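Local structure of tRNA-splicing endonuclease (Sulfolobus tokodaii, 2CV8) at residues Leu56-Lys61 and Leu71-Leu76; Tyr110-Ala115 and Pro127-Ala132; Lys156-Gly161 and Ile173-Leu178. The protein probably cleaves precursor tRNAs at both splice sites to release the intron, leaving tRNA halves with 2',3'-cyclic phosphate and 5'-hydroxyl ends. All blocks are in the same frame, centred on the assembly; numbering follows the deposited sequence.

Contact 1 of 3, residues Leu56-Lys61 and Leu71-Leu76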
ATOM      1  N   LEU B  56      -5.171 -11.948 -25.729  1.00 19.25           N
ATOM      2  CA  LEU B  56      -5.367 -11.874 -27.173  1.00 22.22           C
ATOM      3  C   LEU B  56      -6.285 -12.972 -27.707  1.00 27.61           C
ATOM      4  O   LEU B  56      -7.108 -12.731 -28.600  1.00 25.38           O
ATOM      5  CB  LEU B  56      -4.020 -11.927 -27.890  1.00  9.58           C
ATOM      6  CG  LEU B  56      -3.135 -10.702 -27.639  1.00 20.39           C
ATOM      7  CD1 LEU B  56      -1.820 -10.853 -28.400  1.00 16.98           C
ATOM      8  CD2 LEU B  56      -3.869  -9.433 -28.070  1.00  2.42           C
ATOM      9  N   VAL B  57      -6.145 -14.178 -27.173  1.00 24.40           N
ATOM     10  CA  VAL B  57      -7.005 -15.266 -27.604  1.00 20.50           C
ATOM     11  C   VAL B  57      -8.449 -14.885 -27.283  1.00 23.15           C
ATOM     12  O   VAL B  57      -9.324 -14.939 -28.145  1.00 22.86           O
ATOM     13  CB  VAL B  57      -6.661 -16.575 -26.878  1.00 25.73           C
ATOM     14  CG1 VAL B  57      -7.826 -17.547 -26.994  1.00  4.98           C
ATOM     15  CG2 VAL B  57      -5.387 -17.181 -27.468  1.00  6.65           C
ATOM     16  N   LYS B  58      -8.686 -14.493 -26.036  1.00 24.83           N
ATOM     17  CA  LYS B  58     -10.013 -14.099 -25.594  1.00 27.51           C
ATOM     18  C   LYS B  58     -10.547 -12.956 -26.451  1.00 26.32           C
ATOM     19  O   LYS B  58     -11.754 -12.833 -26.649  1.00 35.47           O
ATOM     20  CB  LYS B  58      -9.966 -13.664 -24.130  1.00 31.96           C
ATOM     21  CG  LYS B  58     -11.294 -13.218 -23.547  1.00 32.83           C
ATOM     22  CD  LYS B  58     -11.051 -12.381 -22.298  1.00 44.47           C
ATOM     23  CE  LYS B  58     -12.343 -11.845 -21.696  1.00 53.95           C
ATOM     24  NZ  LYS B  58     -13.128 -12.901 -21.003  1.00 45.41           N
ATOM     25  N   LYS B  59      -9.649 -12.125 -26.965  1.00  5.32           N
ATOM     26  CA  LYS B  59     -10.053 -10.988 -27.790  1.00 19.77           C
ATOM     27  C   LYS B  59     -10.273 -11.403 -29.236  1.00 22.57           C
ATOM     28  O   LYS B  59     -10.613 -10.567 -30.087  1.00  6.24           O
ATOM     29  CB  LYS B  59      -8.992  -9.878 -27.749  1.00 32.17           C
ATOM     30  CG  LYS B  59      -8.742  -9.270 -26.377  1.00 34.53           C
ATOM     31  CD  LYS B  59     -10.029  -8.805 -25.691  1.00 17.10           C
ATOM     32  CE  LYS B  59     -10.773  -7.791 -26.518  1.00 25.61           C
ATOM     33  NZ  LYS B  59     -11.927  -7.236 -25.751  1.00 41.03           N
ATOM     34  N   GLY B  60     -10.058 -12.689 -29.510  1.00 30.34           N
ATOM     35  CA  GLY B  60     -10.240 -13.219 -30.850  1.00 26.37           C
ATOM     36  C   GLY B  60      -9.196 -12.732 -31.833  1.00 26.39           C
ATOM     37  O   GLY B  60      -9.296 -12.983 -33.033  1.00 27.87           O
ATOM     38  N   LYS B  61      -8.192 -12.027 -31.328  1.00 29.95           N
ATOM     39  CA  LYS B  61      -7.134 -11.516 -32.179  1.00 22.71           C
ATOM     40  C   LYS B  61      -5.975 -12.500 -32.336  1.00 18.51           C
ATOM     41  O   LYS B  61      -4.981 -12.194 -32.988  1.00 26.15           O
ATOM     42  CB  LYS B  61      -6.600 -10.196 -31.615  1.00 18.79           C
ATOM     43  CG  LYS B  61      -7.409  -8.965 -31.999  1.00 36.44           C
ATOM     44  CD  LYS B  61      -8.683  -8.830 -31.199  1.00 61.17           C
ATOM     45  CE  LYS B  61      -9.343  -7.478 -31.462  1.00 68.38           C
ATOM     46  NZ  LYS B  61     -10.501  -7.215 -30.554  1.00 62.11           N
ATOM     47  N   LEU B  71      -5.130 -24.947 -28.515  1.00 62.75           N
ATOM     48  CA  LEU B  71      -5.527 -24.556 -27.166  1.00 44.74           C
ATOM     49  C   LEU B  71      -6.435 -23.343 -27.171  1.00 50.74           C
ATOM     50  O   LEU B  71      -6.059 -22.287 -27.677  1.00 53.81           O
ATOM     51  CB  LEU B  71      -4.295 -24.244 -26.319  1.00 40.60           C
ATOM     52  CG  LEU B  71      -3.373 -25.396 -25.915  1.00 38.69           C
ATOM     53  CD1 LEU B  71      -4.186 -26.453 -25.188  1.00 50.20           C
ATOM     54  CD2 LEU B  71      -2.706 -25.986 -27.132  1.00 43.88           C
ATOM     55  N   ASP B  72      -7.634 -23.487 -26.616  1.00 54.15           N
ATOM     56  CA  ASP B  72      -8.563 -22.363 -26.559  1.00 50.03           C
ATOM     57  C   ASP B  72      -8.375 -21.625 -25.245  1.00 43.54           C
ATOM     58  O   ASP B  72      -7.492 -21.967 -24.458  1.00 42.57           O
ATOM     59  CB  ASP B  72     -10.016 -22.833 -26.696  1.00 46.77           C
ATOM     60  CG  ASP B  72     -10.426 -23.803 -25.611  1.00 59.73           C
ATOM     61  OD1 ASP B  72     -11.635 -24.096 -25.525  1.00 69.04           O
ATOM     62  OD2 ASP B  72      -9.553 -24.277 -24.850  1.00 64.64           O
ATOM     63  N   PHE B  73      -9.207 -20.616 -25.010  1.00 32.29           N
ATOM     64  CA  PHE B  73      -9.124 -19.814 -23.788  1.00 35.88           C
ATOM     65  C   PHE B  73      -9.152 -20.614 -22.479  1.00 32.28           C
ATOM     66  O   PHE B  73      -8.308 -20.414 -21.613  1.00 21.10           O
ATOM     67  CB  PHE B  73     -10.253 -18.787 -23.763  1.00 28.88           C
ATOM     68  CG  PHE B  73     -10.191 -17.851 -22.596  1.00 33.36           C
ATOM     69  CD1 PHE B  73      -9.344 -16.755 -22.615  1.00 37.59           C
ATOM     70  CD2 PHE B  73     -10.977 -18.071 -21.468  1.00 39.45           C
ATOM     71  CE1 PHE B  73      -9.279 -15.891 -21.527  1.00 50.53           C
ATOM     72  CE2 PHE B  73     -10.920 -17.217 -20.377  1.00 32.05           C
ATOM     73  CZ  PHE B  73     -10.071 -16.124 -20.404  1.00 45.43           C
ATOM     74  N   GLU B  74     -10.130 -21.506 -22.336  1.00 47.03           N
ATOM     75  CA  GLU B  74     -10.268 -22.317 -21.132  1.00 44.91           C
ATOM     76  C   GLU B  74      -8.992 -23.094 -20.847  1.00 43.55           C
ATOM     77  O   GLU B  74      -8.529 -23.141 -19.710  1.00 49.72           O
ATOM     78  CB  GLU B  74     -11.435 -23.301 -21.275  1.00 93.43           C
ATOM     79  CG  GLU B  74     -12.824 -22.665 -21.378  1.00111.01           C
ATOM     80  CD  GLU B  74     -13.018 -21.832 -22.638  1.00116.59           C
ATOM     81  OE1 GLU B  74     -12.442 -20.730 -22.723  1.00118.37           O
ATOM     82  OE2 GLU B  74     -13.747 -22.278 -23.548  1.00120.01           O
ATOM     83  N   ARG B  75      -8.426 -23.709 -21.879  1.00 41.77           N
ATOM     84  CA  ARG B  75      -7.204 -24.491 -21.709  1.00 46.44           C
ATOM     85  C   ARG B  75      -5.983 -23.624 -21.438  1.00 41.23           C
ATOM     86  O   ARG B  75      -5.175 -23.937 -20.562  1.00 38.61           O
ATOM     87  CB  ARG B  75      -6.964 -25.375 -22.941  1.00 46.78           C
ATOM     88  CG  ARG B  75      -7.602 -26.760 -22.840  1.00 62.64           C
ATOM     89  CD  ARG B  75      -6.745 -27.696 -21.994  1.00 66.29           C
ATOM     90  NE  ARG B  75      -5.496 -28.026 -22.677  1.00 70.35           N
ATOM     91  CZ  ARG B  75      -4.459 -28.628 -22.103  1.00 74.84           C
ATOM     92  NH1 ARG B  75      -4.509 -28.974 -20.823  1.00 75.89           N
ATOM     93  NH2 ARG B  75      -3.367 -28.879 -22.809  1.00 70.07           N
ATOM     94  N   LEU B  76      -5.848 -22.538 -22.190  1.00 45.58           N
ATOM     95  CA  LEU B  76      -4.721 -21.642 -22.005  1.00 37.99           C
ATOM     96  C   LEU B  76      -4.762 -21.036 -20.621  1.00 35.10           C
ATOM     97  O   LEU B  76      -3.749 -20.993 -19.931  1.00 38.36           O
ATOM     98  CB  LEU B  76      -4.733 -20.538 -23.056  1.00 33.12           C
ATOM     99  CG  LEU B  76      -3.875 -20.846 -24.275  1.00 42.95           C
ATOM    100  CD1 LEU B  76      -4.089 -19.791 -25.345  1.00 52.99           C
ATOM    101  CD2 LEU B  76      -2.416 -20.896 -23.842  1.00 50.64           C
TER
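V57 and K58, in the last turn of helix 50-58, pack on the first turn of helix 73-83, a helix-helix contact at the surface of the N-terminal domain of the endonuclease. V57 reaches the second helix with both methyls. CG2 meets CD1 of L76 at 3.6 Å, while CG1, anti to the backbone N (chi1 162°), sits over the start of the helix, 3.9 Å from the backbone N of F73. The F73 side chain runs alongside K58 in the same direction, and its ring atom CE1 lies 3.5 Å from K58 CB; the lysine's CB and CG pack obliquely against the CD1-CE1 side of the ring. Y91 of helix 87-99 touches both K58 and F73, and I64 of strand 63-66 touches V57 and L76. Both helix ends in the contact are capped. G60, with its positive phi of 70°, closes helix 50-58 in a Schellman motif, its N bonded to V57 O at 2.7 Å and K61 N to L56 O. At the other end D72 is the N-cap: its OD2 accepts from R75 N at 3.2 Å, the donor standing above the carboxylate plane.

Contact 2 of 3, residues Tyr110-Ala115 and Pro127-Ala132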
ATOM      1  N   TYR B 110      11.096  -2.251 -12.992  1.00 44.54           N
ATOM      2  CA  TYR B 110      10.821  -1.270 -11.955  1.00 38.37           C
ATOM      3  C   TYR B 110      10.417  -1.893 -10.633  1.00 33.44           C
ATOM      4  O   TYR B 110      10.090  -1.181  -9.687  1.00 35.55           O
ATOM      5  CB  TYR B 110       9.726  -0.312 -12.424  1.00 36.47           C
ATOM      6  CG  TYR B 110       9.947   0.209 -13.823  1.00 50.42           C
ATOM      7  CD1 TYR B 110       9.494  -0.501 -14.937  1.00 57.78           C
ATOM      8  CD2 TYR B 110      10.630   1.404 -14.037  1.00 58.55           C
ATOM      9  CE1 TYR B 110       9.716  -0.028 -16.234  1.00 63.30           C
ATOM     10  CE2 TYR B 110      10.859   1.885 -15.326  1.00 65.03           C
ATOM     11  CZ  TYR B 110      10.400   1.166 -16.417  1.00 70.23           C
ATOM     12  OH  TYR B 110      10.627   1.649 -17.683  1.00 80.83           O
ATOM     13  N   GLY B 111      10.438  -3.219 -10.560  1.00 21.03           N
ATOM     14  CA  GLY B 111      10.070  -3.880  -9.320  1.00 21.42           C
ATOM     15  C   GLY B 111       8.575  -3.849  -9.059  1.00 20.06           C
ATOM     16  O   GLY B 111       8.123  -3.535  -7.958  1.00 30.92           O
ATOM     17  N   ALA B 112       7.807  -4.173 -10.089  1.00 28.57           N
ATOM     18  CA  ALA B 112       6.358  -4.205 -10.005  1.00 34.73           C
ATOM     19  C   ALA B 112       5.874  -5.201 -11.049  1.00 40.01           C
ATOM     20  O   ALA B 112       6.667  -5.697 -11.852  1.00 50.68           O
ATOM     21  CB  ALA B 112       5.786  -2.830 -10.291  1.00 20.63           C
ATOM     22  N   ASP B 113       4.580  -5.500 -11.041  1.00 37.42           N
ATOM     23  CA  ASP B 113       4.030  -6.442 -12.002  1.00 31.05           C
ATOM     24  C   ASP B 113       3.848  -5.804 -13.366  1.00 35.49           C
ATOM     25  O   ASP B 113       4.256  -6.363 -14.380  1.00 47.25           O
ATOM     26  CB  ASP B 113       2.691  -6.987 -11.514  1.00 23.84           C
ATOM     27  CG  ASP B 113       2.830  -7.832 -10.268  1.00 35.14           C
ATOM     28  OD1 ASP B 113       3.698  -8.740 -10.266  1.00 28.49           O
ATOM     29  OD2 ASP B 113       2.069  -7.590  -9.298  1.00 34.61           O
ATOM     30  N   PHE B 114       3.249  -4.623 -13.395  1.00 38.13           N
ATOM     31  CA  PHE B 114       3.009  -3.963 -14.666  1.00 31.30           C
ATOM     32  C   PHE B 114       3.469  -2.520 -14.753  1.00 27.86           C
ATOM     33  O   PHE B 114       3.630  -1.837 -13.740  1.00 39.16           O
ATOM     34  CB  PHE B 114       1.514  -4.005 -14.990  1.00 15.39           C
ATOM     35  CG  PHE B 114       0.915  -5.373 -14.909  1.00  8.57           C
ATOM     36  CD1 PHE B 114      -0.090  -5.650 -13.979  1.00  7.25           C
ATOM     37  CD2 PHE B 114       1.342  -6.391 -15.771  1.00  2.42           C
ATOM     38  CE1 PHE B 114      -0.670  -6.928 -13.904  1.00  2.42           C
ATOM     39  CE2 PHE B 114       0.774  -7.668 -15.709  1.00  4.39           C
ATOM     40  CZ  PHE B 114      -0.231  -7.937 -14.774  1.00  4.35           C
ATOM     41  N   ALA B 115       3.682  -2.078 -15.991  1.00 23.76           N
ATOM     42  CA  ALA B 115       4.056  -0.703 -16.299  1.00 18.28           C
ATOM     43  C   ALA B 115       2.913  -0.249 -17.208  1.00 20.14           C
ATOM     44  O   ALA B 115       2.907  -0.526 -18.403  1.00 22.19           O
ATOM     45  CB  ALA B 115       5.363  -0.657 -17.032  1.00  2.42           C
ATOM     46  N   PRO B 127       4.791   6.100 -17.256  1.00 65.28           N
ATOM     47  CA  PRO B 127       4.313   4.784 -16.824  1.00 59.51           C
ATOM     48  C   PRO B 127       3.857   4.665 -15.379  1.00 54.35           C
ATOM     49  O   PRO B 127       4.596   5.013 -14.461  1.00 53.82           O
ATOM     50  CB  PRO B 127       5.516   3.871 -17.083  1.00 75.04           C
ATOM     51  CG  PRO B 127       6.487   4.718 -17.880  1.00 75.34           C
ATOM     52  CD  PRO B 127       6.253   6.095 -17.380  1.00 74.19           C
ATOM     53  N   TYR B 128       2.644   4.164 -15.180  1.00 48.65           N
ATOM     54  CA  TYR B 128       2.138   3.950 -13.832  1.00 43.92           C
ATOM     55  C   TYR B 128       2.548   2.528 -13.496  1.00 37.57           C
ATOM     56  O   TYR B 128       2.402   1.629 -14.312  1.00 45.19           O
ATOM     57  CB  TYR B 128       0.612   4.087 -13.775  1.00 59.10           C
ATOM     58  CG  TYR B 128       0.147   5.492 -14.039  1.00 79.42           C
ATOM     59  CD1 TYR B 128      -0.266   5.887 -15.311  1.00 85.18           C
ATOM     60  CD2 TYR B 128       0.209   6.457 -13.036  1.00 90.93           C
ATOM     61  CE1 TYR B 128      -0.602   7.218 -15.580  1.00 93.51           C
ATOM     62  CE2 TYR B 128      -0.121   7.787 -13.292  1.00 99.16           C
ATOM     63  CZ  TYR B 128      -0.523   8.162 -14.566  1.00105.04           C
ATOM     64  OH  TYR B 128      -0.832   9.480 -14.828  1.00111.67           O
ATOM     65  N   LEU B 129       3.085   2.326 -12.306  1.00 39.53           N
ATOM     66  CA  LEU B 129       3.509   1.001 -11.887  1.00 37.47           C
ATOM     67  C   LEU B 129       2.422   0.359 -11.046  1.00 30.59           C
ATOM     68  O   LEU B 129       1.938   0.946 -10.080  1.00 39.94           O
ATOM     69  CB  LEU B 129       4.802   1.099 -11.085  1.00 23.03           C
ATOM     70  CG  LEU B 129       6.110   0.950 -11.859  1.00 30.76           C
ATOM     71  CD1 LEU B 129       5.975   1.467 -13.280  1.00 35.05           C
ATOM     72  CD2 LEU B 129       7.193   1.690 -11.106  1.00 33.02           C
ATOM     73  N   VAL B 130       2.035  -0.853 -11.417  1.00  8.01           N
ATOM     74  CA  VAL B 130       0.987  -1.547 -10.691  1.00  2.73           C
ATOM     75  C   VAL B 130       1.459  -2.889 -10.169  1.00 12.98           C
ATOM     76  O   VAL B 130       2.209  -3.609 -10.830  1.00 24.77           O
ATOM     77  CB  VAL B 130      -0.281  -1.797 -11.588  1.00 21.22           C
ATOM     78  CG1 VAL B 130      -1.394  -2.420 -10.762  1.00 17.27           C
ATOM     79  CG2 VAL B 130      -0.772  -0.498 -12.214  1.00  9.73           C
ATOM     80  N   ILE B 131       1.005  -3.219  -8.969  1.00 28.77           N
ATOM     81  CA  ILE B 131       1.324  -4.491  -8.349  1.00 27.81           C
ATOM     82  C   ILE B 131      -0.002  -5.149  -8.029  1.00 28.69           C
ATOM     83  O   ILE B 131      -0.777  -4.627  -7.228  1.00 22.29           O
ATOM     84  CB  ILE B 131       2.133  -4.295  -7.064  1.00 23.30           C
ATOM     85  CG1 ILE B 131       3.602  -4.027  -7.426  1.00 19.16           C
ATOM     86  CG2 ILE B 131       1.962  -5.500  -6.159  1.00  2.63           C
ATOM     87  CD1 ILE B 131       4.459  -3.628  -6.271  1.00 13.80           C
ATOM     88  N   ALA B 132      -0.265  -6.281  -8.678  1.00 30.12           N
ATOM     89  CA  ALA B 132      -1.511  -7.009  -8.469  1.00 33.07           C
ATOM     90  C   ALA B 132      -1.502  -7.763  -7.141  1.00 38.11           C
ATOM     91  O   ALA B 132      -0.488  -8.342  -6.743  1.00 29.19           O
ATOM     92  CB  ALA B 132      -1.748  -7.973  -9.618  1.00 21.42           C
TER
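A classic beta bulge lies in the pairing of segment 110-115 with strand 128-134: D113 and F114 both face V130. The carbonyl oxygen of V130 receives two N-H groups, a straight bond from F114 N at 2.9 Å, lying in the carbonyl plane, and a weak, bent one from D113 N. V130 N returns a bond to F114 O at 3.0 Å, which makes F114 and V130 an antiparallel hydrogen-bonded pair; A115 and L129 follow as a non-hydrogen-bonded pair. Past the bulge, the D113 carboxylate takes the next N-H of the partner strand. With CG anti to its carbonyl carbon (chi1 -66°), D113 OD2 reaches A132 N at 2.7 Å through its anti lone pair, and the same oxygen forms a salt bridge with R86, which also binds A132 O. This antiparallel hairpin lies in the mixed sheet of the catalytic C-terminal domain, and F114 and A132 face helix 87-99. On the face bearing A115 and L129, the leucine comes up under the preceding loop: its CD2 lies 3.5 Å from Y110 CB, the two side chains crossing at about a right angle, and its CG is 4.1 Å from A112 CB. I131 CG1 packs on that same alanine CB at 3.8 Å. The Y110 ring itself packs against K156, a predicted active-site residue.

Contact 3 of 3, residues Lys156-Gly161 and Ile173-Leu178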
ATOM      1  N   LYS B 156       7.839   7.211  -9.522  1.00130.80           N
ATOM      2  CA  LYS B 156       6.679   7.162 -10.404  1.00124.90           C
ATOM      3  C   LYS B 156       5.474   6.843  -9.529  1.00119.42           C
ATOM      4  O   LYS B 156       5.563   6.915  -8.303  1.00106.42           O
ATOM      5  CB  LYS B 156       6.869   6.090 -11.478  1.00102.37           C
ATOM      6  CG  LYS B 156       7.953   6.442 -12.477  1.00 96.56           C
ATOM      7  CD  LYS B 156       8.135   5.370 -13.527  1.00 87.22           C
ATOM      8  CE  LYS B 156       9.097   5.846 -14.604  1.00 87.14           C
ATOM      9  NZ  LYS B 156       9.470   4.755 -15.541  1.00 88.02           N
ATOM     10  N   GLU B 157       4.351   6.490 -10.138  1.00 79.67           N
ATOM     11  CA  GLU B 157       3.172   6.185  -9.345  1.00 69.46           C
ATOM     12  C   GLU B 157       2.970   4.697  -9.071  1.00 59.85           C
ATOM     13  O   GLU B 157       2.692   3.922  -9.985  1.00 55.30           O
ATOM     14  CB  GLU B 157       1.935   6.771 -10.018  1.00 73.68           C
ATOM     15  CG  GLU B 157       1.890   8.293  -9.964  1.00 93.96           C
ATOM     16  CD  GLU B 157       1.735   8.828  -8.545  1.00 95.16           C
ATOM     17  OE1 GLU B 157       2.581   8.506  -7.682  1.00 94.65           O
ATOM     18  OE2 GLU B 157       0.764   9.573  -8.292  1.00 95.81           O
ATOM     19  N   LEU B 158       3.118   4.302  -7.804  1.00 37.38           N
ATOM     20  CA  LEU B 158       2.934   2.907  -7.404  1.00 28.43           C
ATOM     21  C   LEU B 158       1.461   2.681  -7.074  1.00 29.03           C
ATOM     22  O   LEU B 158       0.834   3.486  -6.378  1.00 40.92           O
ATOM     23  CB  LEU B 158       3.802   2.583  -6.188  1.00 45.28           C
ATOM     24  CG  LEU B 158       3.963   1.103  -5.827  1.00 51.13           C
ATOM     25  CD1 LEU B 158       2.637   0.547  -5.364  1.00 66.07           C
ATOM     26  CD2 LEU B 158       4.487   0.322  -7.029  1.00 47.52           C
ATOM     27  N   ILE B 159       0.916   1.567  -7.554  1.00 46.89           N
ATOM     28  CA  ILE B 159      -0.497   1.254  -7.350  1.00 37.01           C
ATOM     29  C   ILE B 159      -0.761  -0.232  -7.142  1.00 28.47           C
ATOM     30  O   ILE B 159      -0.238  -1.072  -7.867  1.00 29.71           O
ATOM     31  CB  ILE B 159      -1.325   1.747  -8.563  1.00 27.35           C
ATOM     32  CG1 ILE B 159      -1.242   3.267  -8.654  1.00 29.86           C
ATOM     33  CG2 ILE B 159      -2.777   1.331  -8.432  1.00 15.20           C
ATOM     34  CD1 ILE B 159      -2.084   3.853  -9.749  1.00 29.30           C
ATOM     35  N   LEU B 160      -1.586  -0.533  -6.143  1.00 28.27           N
ATOM     36  CA  LEU B 160      -1.962  -1.897  -5.789  1.00 24.29           C
ATOM     37  C   LEU B 160      -3.242  -2.297  -6.501  1.00 26.92           C
ATOM     38  O   LEU B 160      -4.253  -1.611  -6.398  1.00 27.86           O
ATOM     39  CB  LEU B 160      -2.173  -1.997  -4.274  1.00 47.42           C
ATOM     40  CG  LEU B 160      -1.077  -2.666  -3.448  1.00 60.05           C
ATOM     41  CD1 LEU B 160      -1.140  -4.158  -3.701  1.00 63.03           C
ATOM     42  CD2 LEU B 160       0.292  -2.119  -3.815  1.00 53.89           C
ATOM     43  N   GLY B 161      -3.205  -3.402  -7.232  1.00 37.80           N
ATOM     44  CA  GLY B 161      -4.400  -3.851  -7.920  1.00 29.15           C
ATOM     45  C   GLY B 161      -4.988  -5.019  -7.158  1.00 29.64           C
ATOM     46  O   GLY B 161      -4.608  -6.170  -7.388  1.00 34.14           O
ATOM     47  N   ILE B 173      -5.627   0.818  -5.155  1.00 32.48           N
ATOM     48  CA  ILE B 173      -5.225   1.676  -4.061  1.00 36.63           C
ATOM     49  C   ILE B 173      -3.771   2.037  -4.280  1.00 41.57           C
ATOM     50  O   ILE B 173      -2.908   1.170  -4.414  1.00 51.93           O
ATOM     51  CB  ILE B 173      -5.440   0.996  -2.664  1.00 40.92           C
ATOM     52  CG1 ILE B 173      -4.216   0.179  -2.251  1.00 56.62           C
ATOM     53  CG2 ILE B 173      -6.654   0.063  -2.716  1.00 25.34           C
ATOM     54  CD1 ILE B 173      -4.226  -0.226  -0.780  1.00 70.72           C
HETATM   55  N   MSE B 174      -3.513   3.332  -4.349  1.00 39.13           N
HETATM   56  CA  MSE B 174      -2.170   3.832  -4.570  1.00 48.88           C
HETATM   57  C   MSE B 174      -1.576   4.340  -3.279  1.00 52.44           C
HETATM   58  O   MSE B 174      -2.306   4.843  -2.432  1.00 54.35           O
HETATM   59  CB  MSE B 174      -2.217   4.984  -5.562  1.00 67.48           C
HETATM   60  CG  MSE B 174      -0.976   5.856  -5.573  1.00 81.93           C
HETATM   61 SE   MSE B 174      -1.469   7.714  -5.733  1.00 98.60          SE
HETATM   62  CE  MSE B 174      -1.607   8.139  -3.866  1.00 66.32           C
ATOM     63  N   PHE B 175      -0.260   4.207  -3.120  1.00 53.61           N
ATOM     64  CA  PHE B 175       0.386   4.730  -1.925  1.00 57.71           C
ATOM     65  C   PHE B 175       1.756   5.304  -2.197  1.00 47.75           C
ATOM     66  O   PHE B 175       2.476   4.827  -3.068  1.00 44.60           O
ATOM     67  CB  PHE B 175       0.464   3.688  -0.799  1.00107.78           C
ATOM     68  CG  PHE B 175       0.994   2.356  -1.218  1.00110.98           C
ATOM     69  CD1 PHE B 175       2.139   2.254  -1.990  1.00105.09           C
ATOM     70  CD2 PHE B 175       0.362   1.195  -0.791  1.00119.23           C
ATOM     71  CE1 PHE B 175       2.650   1.021  -2.328  1.00122.61           C
ATOM     72  CE2 PHE B 175       0.865  -0.046  -1.125  1.00133.06           C
ATOM     73  CZ  PHE B 175       2.014  -0.134  -1.897  1.00133.90           C
ATOM     74  N   LYS B 176       2.094   6.346  -1.444  1.00 27.43           N
ATOM     75  CA  LYS B 176       3.363   7.026  -1.584  1.00 31.05           C
ATOM     76  C   LYS B 176       4.158   6.938  -0.299  1.00 35.27           C
ATOM     77  O   LYS B 176       3.590   6.806   0.775  1.00 32.22           O
ATOM     78  CB  LYS B 176       3.133   8.498  -1.919  1.00 53.56           C
ATOM     79  CG  LYS B 176       2.270   8.725  -3.140  1.00 64.54           C
ATOM     80  CD  LYS B 176       2.218  10.191  -3.497  1.00 64.57           C
ATOM     81  CE  LYS B 176       1.464  10.416  -4.791  1.00 63.48           C
ATOM     82  NZ  LYS B 176       1.522  11.846  -5.206  1.00 71.37           N
ATOM     83  N   TRP B 177       5.478   7.001  -0.425  1.00 72.14           N
ATOM     84  CA  TRP B 177       6.368   6.984   0.721  1.00 70.91           C
ATOM     85  C   TRP B 177       6.348   8.440   1.203  1.00 68.12           C
ATOM     86  O   TRP B 177       6.805   9.342   0.499  1.00 80.43           O
ATOM     87  CB  TRP B 177       7.775   6.576   0.270  1.00 97.75           C
ATOM     88  CG  TRP B 177       8.777   6.430   1.379  1.00114.95           C
ATOM     89  CD1 TRP B 177       8.815   5.448   2.328  1.00114.48           C
ATOM     90  CD2 TRP B 177       9.896   7.291   1.648  1.00121.42           C
ATOM     91  NE1 TRP B 177       9.886   5.641   3.170  1.00118.78           N
ATOM     92  CE2 TRP B 177      10.566   6.765   2.776  1.00122.31           C
ATOM     93  CE3 TRP B 177      10.395   8.457   1.046  1.00117.90           C
ATOM     94  CZ2 TRP B 177      11.712   7.364   3.316  1.00119.89           C
ATOM     95  CZ3 TRP B 177      11.534   9.052   1.584  1.00119.60           C
ATOM     96  CH2 TRP B 177      12.179   8.503   2.708  1.00117.85           C
ATOM     97  N   LEU B 178       5.794   8.671   2.389  1.00 32.32           N
ATOM     98  CA  LEU B 178       5.702  10.023   2.940  1.00 40.13           C
ATOM     99  C   LEU B 178       6.898  10.452   3.773  1.00 42.50           C
ATOM    100  O   LEU B 178       7.635   9.622   4.297  1.00 33.88           O
ATOM    101  CB  LEU B 178       4.444  10.169   3.802  1.00 40.37           C
ATOM    102  CG  LEU B 178       3.081  10.345   3.126  1.00 36.30           C
ATOM    103  CD1 LEU B 178       1.986  10.345   4.176  1.00 35.55           C
ATOM    104  CD2 LEU B 178       3.070  11.647   2.341  1.00 45.06           C
TER
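The C-terminal beta hairpin of the catalytic domain brings strand 157-163 against strand 170-178, with L160 and I173 as the antiparallel hydrogen-bonded pair. L160 N donates to I173 O at 2.8 Å and I173 N to L160 O at 3.1 Å. I159 and M174, a selenomethionine, form the next, non-hydrogen-bonded pair, where I159 CG1 meets M174 CB at 3.7 Å. The N-to-C directions of the two short segments make 143°, and at F175 and K176 the contact is carried by side chains. F175, its CG lodged between backbone N and carbonyl carbon (chi1 49°), lies side by side with L158, the two pointing the same way, and its ring packs obliquely on CD2 of L160. Strand 170-178 is the last of the sheet within the chain, but residues I173-K176 and L178 pair antiparallel with a strand of the second subunit, so the sheet continues across the interface; F175 also touches M174 of that subunit. With an alanine in place of F175, L158 and L160 would probably lose their aromatic neighbour and a gap would open beside them. E157 doubles back at chi2 (-66°) and its OE2 forms a long salt bridge with K176 NZ at 3.9 Å; the same OE2 lies 3.9 Å from M174 SE. Just before E157 comes K156, a predicted active-site residue, whose side chain touches P127.

How the contacts relate
Followed from the N terminus, the three contacts come in series, each closing its own loop before the next opens, with no nesting or crossing. Contact 1 closes over strand 63-66 and the strand after it, joining two helices of the N-terminal domain. After helix 87-99, contact 2 closes the loop that carries predicted active-site residues Y117 and H125, and contact 3 closes the final hairpin. Contacts 2 and 3 share the sheet of the catalytic domain: strands 128-134 and 157-163 are parallel neighbours, linked through helix 141-151 and probably bonded from I131 N to I159 O at 2.7 Å. Contact 1 lies apart, its nearest atoms about 12 Å from those of contact 2.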